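Local coordinates for aromatic amino acid aminotransferase I (Candida albicans WO-1, PDB 6HNU), which probably transfers the amino group of aromatic L-amino acids to 2-oxoglutarate, with pyridoxal 5'-phosphate as its cofactor, at residues D61-T64 with P65-G69; R345-H349 with S350-D354; K483-R486 with A487-L491. All coordinates share one frame; numbering follows the deposited sequence. Where two conformers were deposited one is given.

Interaction 1. Residues D61-T64 with P65-G69; sequences DIPT and PSFSG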
loop_
_atom_site.group_PDB
_atom_site.type_symbol
_atom_site.label_atom_id
_atom_site.label_comp_id
_atom_site.label_asym_id
_atom_site.label_seq_id
_atom_site.Cartn_x
_atom_site.Cartn_y
_atom_site.Cartn_z
ATOM N N ASP B 61 -22.355 6.117 9.009
ATOM C CA ASP B 61 -23.410 5.549 9.866
ATOM C C ASP B 61 -22.979 4.135 10.213
ATOM O O ASP B 61 -22.626 3.385 9.274
ATOM C CB ASP B 61 -24.749 5.592 9.150
ATOM C CG ASP B 61 -25.329 6.985 8.997
ATOM O OD1 ASP B 61 -24.721 7.980 9.521
ATOM O OD2 ASP B 61 -26.398 7.042 8.365
ATOM N N ILE B 62 -22.921 3.827 11.511
ATOM C CA ILE B 62 -22.391 2.549 12.046
ATOM C C ILE B 62 -23.364 1.992 13.070
ATOM O O ILE B 62 -24.175 2.737 13.621
ATOM C CB ILE B 62 -20.985 2.785 12.626
ATOM C CG1 ILE B 62 -21.029 3.544 13.951
ATOM C CG2 ILE B 62 -20.145 3.506 11.565
ATOM C CD1 ILE B 62 -19.647 3.874 14.524
ATOM N N PRO B 63 -23.312 0.673 13.340
ATOM C CA PRO B 63 -24.170 0.078 14.370
ATOM C C PRO B 63 -23.734 0.449 15.792
ATOM O O PRO B 63 -22.617 1.002 15.945
ATOM C CB PRO B 63 -24.090 -1.430 14.073
ATOM C CG PRO B 63 -22.761 -1.610 13.388
ATOM C CD PRO B 63 -22.551 -0.341 12.582
ATOM N N THR B 64 -24.599 0.163 16.789
ATOM C CA THR B 64 -24.426 0.630 18.190
ATOM C C THR B 64 -24.202 -0.560 19.111
ATOM O O THR B 64 -24.946 -1.537 19.083
ATOM C CB THR B 64 -25.597 1.511 18.651
ATOM O OG1 THR B 64 -26.801 0.753 18.518
ATOM C CG2 THR B 64 -25.683 2.785 17.838
ATOM N N PRO B 65 -23.154 -0.521 19.965
ATOM C CA PRO B 65 -22.985 -1.539 20.975
ATOM C C PRO B 65 -24.247 -1.559 21.836
ATOM O O PRO B 65 -24.827 -0.494 22.064
ATOM C CB PRO B 65 -21.781 -1.073 21.775
ATOM C CG PRO B 65 -21.029 -0.139 20.849
ATOM C CD PRO B 65 -22.109 0.513 20.018
ATOM N N SER B 66 -24.654 -2.741 22.319
ATOM C CA SER B 66 -23.880 -3.969 22.322
ATOM C C SER B 66 -24.274 -4.894 21.163
ATOM O O SER B 66 -23.950 -6.103 21.249
ATOM C CB SER B 66 -24.030 -4.663 23.660
ATOM O OG SER B 66 -23.468 -3.847 24.685
ATOM N N PHE B 67 -24.913 -4.372 20.111
ATOM C CA PHE B 67 -25.307 -5.153 18.900
ATOM C C PHE B 67 -26.263 -6.274 19.344
ATOM O O PHE B 67 -26.199 -7.416 18.820
ATOM C CB PHE B 67 -24.074 -5.671 18.146
ATOM C CG PHE B 67 -22.963 -4.655 18.096
ATOM C CD1 PHE B 67 -23.028 -3.556 17.244
ATOM C CD2 PHE B 67 -21.837 -4.804 18.890
ATOM C CE1 PHE B 67 -22.034 -2.588 17.255
ATOM C CE2 PHE B 67 -20.836 -3.849 18.873
ATOM C CZ PHE B 67 -20.934 -2.746 18.056
ATOM N N SER B 68 -27.214 -5.916 20.216
ATOM C CA SER B 68 -28.191 -6.881 20.799
ATOM C C SER B 68 -29.014 -7.549 19.683
ATOM O O SER B 68 -29.443 -8.694 19.887
ATOM C CB SER B 68 -29.087 -6.223 21.822
ATOM O OG SER B 68 -29.836 -5.177 21.231
ATOM N N GLY B 69 -29.169 -6.894 18.532
ATOM C CA GLY B 69 -29.892 -7.434 17.365
ATOM C C GLY B 69 -29.034 -8.397 16.554
ATOM O O GLY B 69 -29.563 -8.953 15.579
#
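The ring of Phe67 has Pro65 over one face and Pro63 at its edge: Pro65 CA stands 3.7 Å above the plane, over the centre of the Phe67 ring, while Pro63 C lies near that plane, 3.8 Å from Phe67 CE1. The pyrrolidine of Pro63 slants past, with Pro63 CB 4.0 Å from Phe67 CE1. With CG beside its own backbone N, chi1 -40°, the ring folds back along the chain toward both prolines. Trp347 and Trp355 of helix 334-377 meet it edge-to-face, a setting that suits a large aromatic. The backbone here is a beta turn closed by Phe67 N donating to Thr64 O at 3.0 Å, in the carbonyl plane and on a lone pair, though bent (144° at the hydrogen). The peptide bond between Pro65 and Ser66 is cis, and the torsions of the two corner residues resemble those of a type VIa turn, with Ser66 where such turns usually carry proline. Pro65 suits the first corner because its ring fixes phi near the required value. Thr64 lies two residues past strand 57-62, its backbone N bonded to Asn79 OD1 in the loop that leads into the antiparallel partner, strand 81-86.

Interaction 2. Residues R345-H349 with S350-D354; sequences RKWGH and SGYLD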
loop_
_atom_site.group_PDB
_atom_site.type_symbol
_atom_site.label_atom_id
_atom_site.label_comp_id
_atom_site.label_asym_id
_atom_site.label_seq_id
_atom_site.Cartn_x
_atom_site.Cartn_y
_atom_site.Cartn_z
ATOM N N ARG B 345 -13.333 4.397 18.713
ATOM C CA ARG B 345 -13.445 5.298 19.890
ATOM C C ARG B 345 -14.914 5.553 20.212
ATOM O O ARG B 345 -15.221 5.700 21.402
ATOM C CB ARG B 345 -12.668 6.581 19.630
ATOM C CG ARG B 345 -11.173 6.317 19.727
ATOM C CD ARG B 345 -10.303 7.514 19.486
ATOM N NE ARG B 345 -8.916 7.146 19.734
ATOM C CZ ARG B 345 -8.350 7.105 20.937
ATOM N NH1 ARG B 345 -9.056 7.435 22.015
ATOM N NH2 ARG B 345 -7.087 6.733 21.062
ATOM N N LYS B 346 -15.791 5.506 19.217
ATOM C CA LYS B 346 -17.253 5.686 19.447
ATOM C C LYS B 346 -17.776 4.435 20.171
ATOM O O LYS B 346 -18.522 4.546 21.171
ATOM C CB LYS B 346 -17.996 5.947 18.139
ATOM C CG LYS B 346 -19.505 6.125 18.299
ATOM C CD LYS B 346 -19.845 7.321 19.179
ATOM C CE LYS B 346 -21.333 7.478 19.413
ATOM N NZ LYS B 346 -21.597 8.620 20.320
ATOM N N TRP B 347 -17.330 3.254 19.736
ATOM C CA TRP B 347 -17.692 1.979 20.385
ATOM C C TRP B 347 -16.975 1.851 21.722
ATOM O O TRP B 347 -17.534 1.246 22.669
ATOM C CB TRP B 347 -17.346 0.837 19.437
ATOM C CG TRP B 347 -18.204 0.699 18.226
ATOM C CD1 TRP B 347 -19.280 1.433 17.827
ATOM C CD2 TRP B 347 -18.044 -0.336 17.257
ATOM N NE1 TRP B 347 -19.771 0.927 16.654
ATOM C CE2 TRP B 347 -19.034 -0.162 16.288
ATOM C CE3 TRP B 347 -17.143 -1.397 17.135
ATOM C CZ2 TRP B 347 -19.163 -1.026 15.191
ATOM C CZ3 TRP B 347 -17.257 -2.241 16.051
ATOM C CH2 TRP B 347 -18.266 -2.067 15.097
ATOM N N GLY B 348 -15.762 2.396 21.792
ATOM C CA GLY B 348 -14.809 2.166 22.889
ATOM C C GLY B 348 -14.314 0.737 22.912
ATOM O O GLY B 348 -14.799 -0.117 22.135
ATOM N N HIS B 349 -13.320 0.459 23.729
ATOM C CA HIS B 349 -12.841 -0.932 23.902
ATOM C C HIS B 349 -14.018 -1.833 24.264
ATOM O O HIS B 349 -14.076 -3.008 23.807
ATOM C CB HIS B 349 -11.737 -0.964 24.941
ATOM C CG HIS B 349 -10.483 -0.445 24.377
ATOM N ND1 HIS B 349 -9.829 -1.111 23.361
ATOM C CD2 HIS B 349 -9.791 0.683 24.632
ATOM C CE1 HIS B 349 -8.775 -0.427 23.020
ATOM N NE2 HIS B 349 -8.699 0.671 23.818
ATOM N N SER B 350 -14.942 -1.324 25.085
ATOM C CA SER B 350 -16.075 -2.150 25.540
ATOM C C SER B 350 -16.891 -2.579 24.320
ATOM O O SER B 350 -17.286 -3.742 24.242
ATOM C CB SER B 350 -16.933 -1.384 26.560
ATOM O OG SER B 350 -17.892 -2.251 27.134
ATOM N N GLY B 351 -17.247 -1.621 23.469
ATOM C CA GLY B 351 -18.061 -1.839 22.261
ATOM C C GLY B 351 -17.333 -2.719 21.266
ATOM O O GLY B 351 -17.975 -3.553 20.654
ATOM N N TYR B 352 -16.025 -2.544 21.117
ATOM C CA TYR B 352 -15.259 -3.365 20.139
ATOM C C TYR B 352 -15.308 -4.810 20.652
ATOM O O TYR B 352 -15.524 -5.742 19.869
ATOM C CB TYR B 352 -13.832 -2.835 19.970
ATOM C CG TYR B 352 -13.058 -3.524 18.874
ATOM C CD1 TYR B 352 -13.592 -3.633 17.600
ATOM C CD2 TYR B 352 -11.769 -4.000 19.090
ATOM C CE1 TYR B 352 -12.893 -4.263 16.584
ATOM C CE2 TYR B 352 -11.056 -4.622 18.078
ATOM C CZ TYR B 352 -11.609 -4.713 16.812
ATOM O OH TYR B 352 -10.949 -5.365 15.800
ATOM N N LEU B 353 -15.107 -5.013 21.954
ATOM C CA LEU B 353 -15.248 -6.368 22.531
ATOM C C LEU B 353 -16.661 -6.886 22.238
ATOM O O LEU B 353 -16.769 -8.062 21.898
ATOM C CB LEU B 353 -14.933 -6.332 24.021
ATOM C CG LEU B 353 -13.473 -6.138 24.378
ATOM C CD1 LEU B 353 -13.330 -5.967 25.889
ATOM C CD2 LEU B 353 -12.605 -7.293 23.876
ATOM N N ASP B 354 -17.714 -6.064 22.397
ATOM C CA ASP B 354 -19.082 -6.533 22.098
ATOM C C ASP B 354 -19.133 -7.011 20.639
ATOM O O ASP B 354 -19.849 -8.012 20.320
ATOM C CB ASP B 354 -20.133 -5.451 22.339
ATOM C CG ASP B 354 -20.321 -4.985 23.778
ATOM O OD1 ASP B 354 -20.148 -5.798 24.685
ATOM O OD2 ASP B 354 -20.736 -3.822 23.946
#
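Trp347 runs alongside the next turn of its own helix, over Gly351 and Tyr352. Its CB touches Gly351, 4.0 Å from Gly351 CA; CG sits beside the backbone N (chi1 -71°), which swings the indole up the flank of the following turn. There Trp347 CE3 lies 4.1 Å from Tyr352 CA, and the far corner, Trp347 CZ3, reaches the edge of the phenol ring at 4.2 Å from Tyr352 CD1. On the five-membered side, NE1 donates to Pro63 O, which satisfies this buried polar atom. Glycine suits position 351 because a CB there would stand only 2.2 Å from Trp347 O; lacking one, it lets Trp347 O come within 3.2 Å of Gly351 CA. The helical bond from Gly351 N to Trp347 O is weak. Gly348 bends the chain with phi +67°, a value easiest for glycine, and the axes of the short segments 345-349 and 350-354 diverge by 68°. Beyond the bend, regular bonds resume: Tyr352 N to Gly348 O and Leu353 N to His349 O, both 2.9 Å. This kinked part of helix 334-377 lies among several elements: His349 stacks on Phe117 and bonds Glu120 of helix 112-126, Leu353 packs on helix 272-278, and Lys346 touches strand 81-86.

Interaction 3. Residues K483-R486 with A487-L491; sequences KAVR and AEFGL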
loop_
_atom_site.group_PDB
_atom_site.type_symbol
_atom_site.label_atom_id
_atom_site.label_comp_id
_atom_site.label_asym_id
_atom_site.label_seq_id
_atom_site.Cartn_x
_atom_site.Cartn_y
_atom_site.Cartn_z
ATOM N N LYS B 483 -23.369 -36.344 -2.266
ATOM C CA LYS B 483 -23.814 -37.122 -3.465
ATOM C C LYS B 483 -22.615 -37.381 -4.381
ATOM O O LYS B 483 -22.489 -38.499 -4.926
ATOM C CB LYS B 483 -24.768 -36.345 -4.371
ATOM C CG LYS B 483 -26.222 -36.251 -3.957
ATOM C CD LYS B 483 -27.106 -35.942 -5.160
ATOM C CE LYS B 483 -28.087 -34.816 -4.924
ATOM N NZ LYS B 483 -29.219 -35.238 -4.061
ATOM N N ALA B 484 -21.804 -36.340 -4.603
ATOM C CA ALA B 484 -20.649 -36.386 -5.517
ATOM C C ALA B 484 -19.651 -37.408 -4.973
ATOM O O ALA B 484 -19.146 -38.249 -5.780
ATOM C CB ALA B 484 -20.072 -34.996 -5.695
ATOM N N VAL B 485 -19.434 -37.433 -3.655
ATOM C CA VAL B 485 -18.493 -38.408 -3.032
ATOM C C VAL B 485 -19.116 -39.810 -3.158
ATOM O O VAL B 485 -18.365 -40.746 -3.494
ATOM C CB VAL B 485 -18.126 -38.070 -1.573
ATOM C CG1 VAL B 485 -17.261 -39.157 -0.925
ATOM C CG2 VAL B 485 -17.395 -36.738 -1.496
ATOM N N ARG B 486 -20.430 -39.930 -2.941
ATOM C CA ARG B 486 -21.147 -41.242 -3.044
ATOM C C ARG B 486 -21.062 -41.755 -4.501
ATOM O O ARG B 486 -20.673 -42.924 -4.686
ATOM C CB ARG B 486 -22.585 -41.124 -2.508
ATOM C CG ARG B 486 -22.924 -42.139 -1.413
ATOM C CD ARG B 486 -24.066 -41.778 -0.459
ATOM N NE ARG B 486 -24.958 -40.849 -1.127
ATOM C CZ ARG B 486 -25.281 -39.632 -0.690
ATOM N NH1 ARG B 486 -24.844 -39.197 0.488
ATOM N NH2 ARG B 486 -26.090 -38.876 -1.422
ATOM N N ALA B 487 -21.371 -40.927 -5.495
ATOM C CA ALA B 487 -21.206 -41.288 -6.920
ATOM C C ALA B 487 -19.764 -41.727 -7.209
ATOM O O ALA B 487 -19.593 -42.781 -7.841
ATOM C CB ALA B 487 -21.621 -40.166 -7.825
ATOM N N GLU B 488 -18.737 -40.978 -6.811
ATOM C CA GLU B 488 -17.348 -41.304 -7.245
ATOM C C GLU B 488 -16.842 -42.584 -6.593
ATOM O O GLU B 488 -16.028 -43.308 -7.247
ATOM C CB GLU B 488 -16.388 -40.142 -6.976
ATOM C CG GLU B 488 -16.501 -39.066 -8.030
ATOM C CD GLU B 488 -16.178 -39.521 -9.449
ATOM O OE1 GLU B 488 -15.179 -40.235 -9.631
ATOM O OE2 GLU B 488 -16.879 -39.090 -10.356
ATOM N N PHE B 489 -17.249 -42.857 -5.344
ATOM C CA PHE B 489 -16.675 -43.959 -4.532
ATOM C C PHE B 489 -17.567 -45.209 -4.590
ATOM O O PHE B 489 -17.215 -46.199 -3.907
ATOM C CB PHE B 489 -16.448 -43.470 -3.104
ATOM C CG PHE B 489 -15.219 -42.609 -2.965
ATOM C CD1 PHE B 489 -15.271 -41.246 -3.226
ATOM C CD2 PHE B 489 -14.014 -43.159 -2.574
ATOM C CE1 PHE B 489 -14.129 -40.472 -3.089
ATOM C CE2 PHE B 489 -12.877 -42.387 -2.429
ATOM C CZ PHE B 489 -12.927 -41.047 -2.732
ATOM N N GLY B 490 -18.641 -45.144 -5.377
ATOM C CA GLY B 490 -19.648 -46.210 -5.590
ATOM C C GLY B 490 -20.297 -46.679 -4.296
ATOM O O GLY B 490 -20.195 -47.892 -4.005
ATOM N N LEU B 491 -20.935 -45.769 -3.546
ATOM C CA LEU B 491 -21.510 -46.059 -2.203
ATOM C C LEU B 491 -23.028 -45.855 -2.220
ATOM O O LEU B 491 -23.541 -45.406 -3.246
ATOM C CB LEU B 491 -20.839 -45.137 -1.181
ATOM C CG LEU B 491 -19.337 -45.337 -1.004
ATOM C CD1 LEU B 491 -18.803 -44.401 0.062
ATOM C CD2 LEU B 491 -19.008 -46.777 -0.650
HETATM O O HOH W 1 -23.086 -45.005 -5.813
#
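Helix 471-489 runs out here through consecutive i to i+4 bonds, from Ala487 N to Lys483 O (2.7 Å, nearly straight), Glu488 N to Ala484 O and Phe489 N to Val485 O, and then closes in a Schellman motif in which Gly490 takes phi +57° and Leu491 N reaches back to Arg486 O at 3.1 Å. Glycine tolerates that positive phi readily. Val485 and Phe489, one turn apart, pack aslant: Val485 CG1, anti to its own backbone nitrogen with chi1 175°, approaches the CD1-CE1 side from above the ring plane, 3.7 Å from Phe489 CD1. Val485 O lies in the plane of the same ring, at its edge, 3.1 Å from Phe489 CD1. The apolar pair suits this buried side, where Phe489 also touches Val420 of helix 413-426 and meets the ring of His403 edge-to-face. Across the Schellman turn the aliphatic root of Arg486 meets the last residue, with Arg486 CG 3.7 Å from Leu491 CB, the apolar contact that often accompanies this motif. The methylenes of Glu488 lie beside Ala484 O. One water donates to Leu491 O (2.6 Å). Arg486 O, at the helix end, accepts from Leu491 N and weakly from that water. A carboxylate near a helix C-terminus is probably disfavoured by the helix dipole, and the bonds of Glu488 OE1 with His403 and OE2 with Gln423 may offset this.

Interactions 1 and 2 form one continuous patch, with centres 10 Å apart: the turn after strand 57-62 lies on the kinked part of helix 334-377. Besides packing, with Phe67 CE2 3.4 Å from Gly351 O, a probable hydrogen bond joins Ser66 OG, in one of its two conformers, to Asp354 OD2 at 2.8 Å. Pro54 of the second subunit packs on both Pro63 and Trp347, so the patch borders the interface of this fold-type I aminotransferase dimer. In interaction 2 the side chain of Tyr352 lies about 12 Å from the bound pyridoxal phosphate, whereas interaction 1 lies away from the known sites. Interaction 3 is remote, its nearest atoms about 33 Å from interaction 1 and about 36 Å from interaction 2.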